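Prolyl endopeptidase (Myxococcus xanthus, PDB 2BKL) is a serine peptidase of the S9A family that probably hydrolyses oligopeptides after proline and, much less readily, after alanine. Local coordinates at residues D443-Y451 against P470-Y478. Sequence-based numbering, arbitrary orientation.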
loop_
_atom_site.group_PDB
_atom_site.type_symbol
_atom_site.label_atom_id
_atom_site.label_comp_id
_atom_site.label_asym_id
_atom_site.label_seq_id
_atom_site.Cartn_x
_atom_site.Cartn_y
_atom_site.Cartn_z
ATOM N N ASP A 443 -32.665 -8.593 4.963
ATOM C CA ASP A 443 -33.366 -9.864 4.828
ATOM C C ASP A 443 -32.428 -11.054 4.784
ATOM O O ASP A 443 -32.845 -12.161 4.486
ATOM C CB ASP A 443 -34.241 -9.829 3.563
ATOM C CG ASP A 443 -33.438 -9.742 2.263
ATOM O OD1 ASP A 443 -32.196 -9.610 2.276
ATOM O OD2 ASP A 443 -33.998 -9.786 1.126
ATOM N N GLY A 444 -31.144 -10.834 5.065
ATOM C CA GLY A 444 -30.197 -11.942 5.089
ATOM C C GLY A 444 -29.796 -12.473 3.731
ATOM O O GLY A 444 -29.264 -13.588 3.608
ATOM N N ASN A 445 -30.011 -11.688 2.690
ATOM C CA ASN A 445 -29.777 -12.190 1.352
ATOM C C ASN A 445 -29.093 -11.245 0.385
ATOM O O ASN A 445 -28.970 -11.558 -0.795
ATOM C CB ASN A 445 -31.105 -12.651 0.753
ATOM C CG ASN A 445 -30.910 -13.565 -0.424
ATOM O OD1 ASN A 445 -30.112 -14.499 -0.370
ATOM N ND2 ASN A 445 -31.616 -13.292 -1.497
ATOM N N ALA A 446 -28.597 -10.110 0.865
ATOM C CA ALA A 446 -27.867 -9.201 -0.010
ATOM C C ALA A 446 -26.511 -9.783 -0.412
ATOM O O ALA A 446 -25.787 -10.291 0.444
ATOM C CB ALA A 446 -27.647 -7.870 0.699
ATOM N N PRO A 447 -26.134 -9.669 -1.674
ATOM C CA PRO A 447 -24.784 -10.055 -2.090
ATOM C C PRO A 447 -23.840 -9.116 -1.340
ATOM O O PRO A 447 -24.029 -7.898 -1.367
ATOM C CB PRO A 447 -24.758 -9.754 -3.590
ATOM C CG PRO A 447 -26.047 -9.303 -3.959
ATOM C CD PRO A 447 -26.923 -9.100 -2.777
ATOM N N THR A 448 -22.836 -9.668 -0.697
ATOM C CA THR A 448 -21.953 -8.890 0.145
ATOM C C THR A 448 -20.516 -9.183 -0.191
ATOM O O THR A 448 -20.168 -10.315 -0.445
ATOM C CB THR A 448 -22.272 -9.243 1.615
ATOM O OG1 THR A 448 -23.611 -8.822 1.900
ATOM C CG2 THR A 448 -21.377 -8.518 2.628
ATOM N N LEU A 449 -19.706 -8.140 -0.200
ATOM C CA LEU A 449 -18.278 -8.239 -0.454
ATOM C C LEU A 449 -17.554 -7.668 0.764
ATOM O O LEU A 449 -17.722 -6.502 1.095
ATOM C CB LEU A 449 -17.901 -7.455 -1.696
ATOM C CG LEU A 449 -16.430 -7.407 -2.104
ATOM C CD1 LEU A 449 -15.897 -8.748 -2.392
ATOM C CD2 LEU A 449 -16.318 -6.512 -3.339
ATOM N N LEU A 450 -16.760 -8.490 1.412
ATOM C CA LEU A 450 -16.063 -8.175 2.656
ATOM C C LEU A 450 -14.563 -8.128 2.353
ATOM O O LEU A 450 -13.991 -9.108 1.849
ATOM C CB LEU A 450 -16.366 -9.241 3.722
ATOM C CG LEU A 450 -15.472 -9.253 4.963
ATOM C CD1 LEU A 450 -15.582 -7.926 5.750
ATOM C CD2 LEU A 450 -15.791 -10.430 5.824
ATOM N N TYR A 451 -13.972 -6.989 2.645
ATOM C CA TYR A 451 -12.580 -6.683 2.348
ATOM C C TYR A 451 -11.782 -6.517 3.644
ATOM O O TYR A 451 -12.255 -5.939 4.629
ATOM C CB TYR A 451 -12.551 -5.369 1.561
ATOM C CG TYR A 451 -11.212 -4.790 1.176
ATOM C CD1 TYR A 451 -10.286 -5.555 0.517
ATOM C CD2 TYR A 451 -10.943 -3.441 1.358
ATOM C CE1 TYR A 451 -9.059 -5.018 0.097
ATOM C CE2 TYR A 451 -9.736 -2.886 0.937
ATOM C CZ TYR A 451 -8.786 -3.718 0.353
ATOM O OH TYR A 451 -7.539 -3.247 -0.076
ATOM N N PRO A 470 -21.535 -0.056 -8.961
ATOM C CA PRO A 470 -22.451 -1.042 -9.567
ATOM C C PRO A 470 -22.907 -2.134 -8.571
ATOM O O PRO A 470 -24.066 -2.557 -8.559
ATOM C CB PRO A 470 -21.618 -1.610 -10.722
ATOM C CG PRO A 470 -20.753 -0.484 -11.053
ATOM C CD PRO A 470 -20.295 0.083 -9.746
ATOM N N TRP A 471 -22.020 -2.501 -7.658
ATOM C CA TRP A 471 -22.332 -3.498 -6.641
ATOM C C TRP A 471 -23.415 -2.978 -5.704
ATOM O O TRP A 471 -24.422 -3.651 -5.498
ATOM C CB TRP A 471 -21.051 -3.858 -5.896
ATOM C CG TRP A 471 -21.165 -4.961 -4.875
ATOM C CD1 TRP A 471 -21.170 -4.831 -3.503
ATOM C CD2 TRP A 471 -21.303 -6.346 -5.144
ATOM N NE1 TRP A 471 -21.312 -6.066 -2.920
ATOM C CE2 TRP A 471 -21.342 -7.017 -3.911
ATOM C CE3 TRP A 471 -21.359 -7.098 -6.317
ATOM C CZ2 TRP A 471 -21.471 -8.402 -3.825
ATOM C CZ3 TRP A 471 -21.465 -8.467 -6.233
ATOM C CH2 TRP A 471 -21.511 -9.104 -4.988
ATOM N N LEU A 472 -23.242 -1.759 -5.212
ATOM C CA LEU A 472 -24.213 -1.132 -4.316
ATOM C C LEU A 472 -25.539 -0.945 -5.037
ATOM O O LEU A 472 -26.599 -1.186 -4.472
ATOM C CB LEU A 472 -23.715 0.224 -3.813
ATOM C CG LEU A 472 -22.386 0.250 -3.040
ATOM C CD1 LEU A 472 -22.125 1.640 -2.543
ATOM C CD2 LEU A 472 -22.349 -0.745 -1.892
ATOM N N ASP A 473 -25.479 -0.563 -6.310
ATOM C CA ASP A 473 -26.707 -0.318 -7.073
ATOM C C ASP A 473 -27.495 -1.580 -7.385
ATOM O O ASP A 473 -28.743 -1.516 -7.587
ATOM C CB ASP A 473 -26.379 0.456 -8.355
ATOM C CG ASP A 473 -25.944 1.882 -8.075
ATOM O OD1 ASP A 473 -26.200 2.371 -6.948
ATOM O OD2 ASP A 473 -25.344 2.607 -8.913
ATOM N N ALA A 474 -26.815 -2.713 -7.383
ATOM C CA ALA A 474 -27.420 -4.026 -7.544
ATOM C C ALA A 474 -27.970 -4.591 -6.231
ATOM O O ALA A 474 -28.426 -5.737 -6.203
ATOM C CB ALA A 474 -26.407 -4.995 -8.178
ATOM N N GLY A 475 -27.916 -3.803 -5.157
ATOM C CA GLY A 475 -28.413 -4.166 -3.835
ATOM C C GLY A 475 -27.334 -4.823 -2.989
ATOM O O GLY A 475 -27.652 -5.508 -2.031
ATOM N N GLY A 476 -26.074 -4.654 -3.368
ATOM C CA GLY A 476 -24.997 -5.260 -2.629
ATOM C C GLY A 476 -24.557 -4.464 -1.419
ATOM O O GLY A 476 -24.865 -3.294 -1.271
ATOM N N VAL A 477 -23.835 -5.155 -0.542
ATOM C CA VAL A 477 -23.216 -4.572 0.651
ATOM C C VAL A 477 -21.721 -4.688 0.484
ATOM O O VAL A 477 -21.219 -5.719 0.025
ATOM C CB VAL A 477 -23.670 -5.327 1.897
ATOM C CG1 VAL A 477 -22.909 -4.894 3.181
ATOM C CG2 VAL A 477 -25.207 -5.202 2.070
ATOM N N TYR A 478 -21.029 -3.624 0.833
ATOM C CA TYR A 478 -19.559 -3.602 0.853
ATOM C C TYR A 478 -19.124 -3.367 2.272
ATOM O O TYR A 478 -19.554 -2.395 2.907
ATOM C CB TYR A 478 -19.024 -2.487 -0.039
ATOM C CG TYR A 478 -17.516 -2.351 -0.072
ATOM C CD1 TYR A 478 -16.723 -3.367 -0.564
ATOM C CD2 TYR A 478 -16.906 -1.182 0.345
ATOM C CE1 TYR A 478 -15.328 -3.230 -0.617
ATOM C CE2 TYR A 478 -15.532 -1.030 0.290
ATOM C CZ TYR A 478 -14.760 -2.061 -0.184
ATOM O OH TYR A 478 -13.361 -1.933 -0.258
#
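The indole of Trp471 meets Pro447 and Thr448 with its benzo end: Thr448 N lies at the edge, near the ring plane, 3.6 Å from CZ2, and Pro447 CB touches CZ2 and CH2. Val477 C sits at the edge, in plane. Gly476 CA rests over one face, offset toward the rim, and a side chain there would collide with NE1. With CG anti to the backbone N (chi1 -175°), the ring reaches from the helix end to the strand pair, where NE1 donates to Val477 O at 3.0 Å. That oxygen lies in the ring plane, although NE1 stands above the carbonyl plane. Leu449 N binds Val477 O too, at 2.9 Å, so two N-H groups grip one oxygen. Val477 N to Pro447 O, 2.9 Å, continues the parallel pairing. With Trp471 replaced by an alanine, Val477 O would probably lose its second donor and Pro447 face a gap. Thr448 and Val477 lie side by side, Thr448 OG1 3.5 Å from Val477 CB; Leu449 and Tyr478 share the other sheet face, and Tyr478 OH comes obliquely to 3.3 Å from Tyr451 CD2. A Schellman motif at Gly475 closes helix 469-473, and strand 477-481 completes a beta-alpha-beta unit of the alpha/beta-hydrolase sheet. Strand 448-451 runs between 477-481 and 527-532; Leu671 of helix 657-674 packs on Leu449 and Trp471, and Val477 touches strand 429-437.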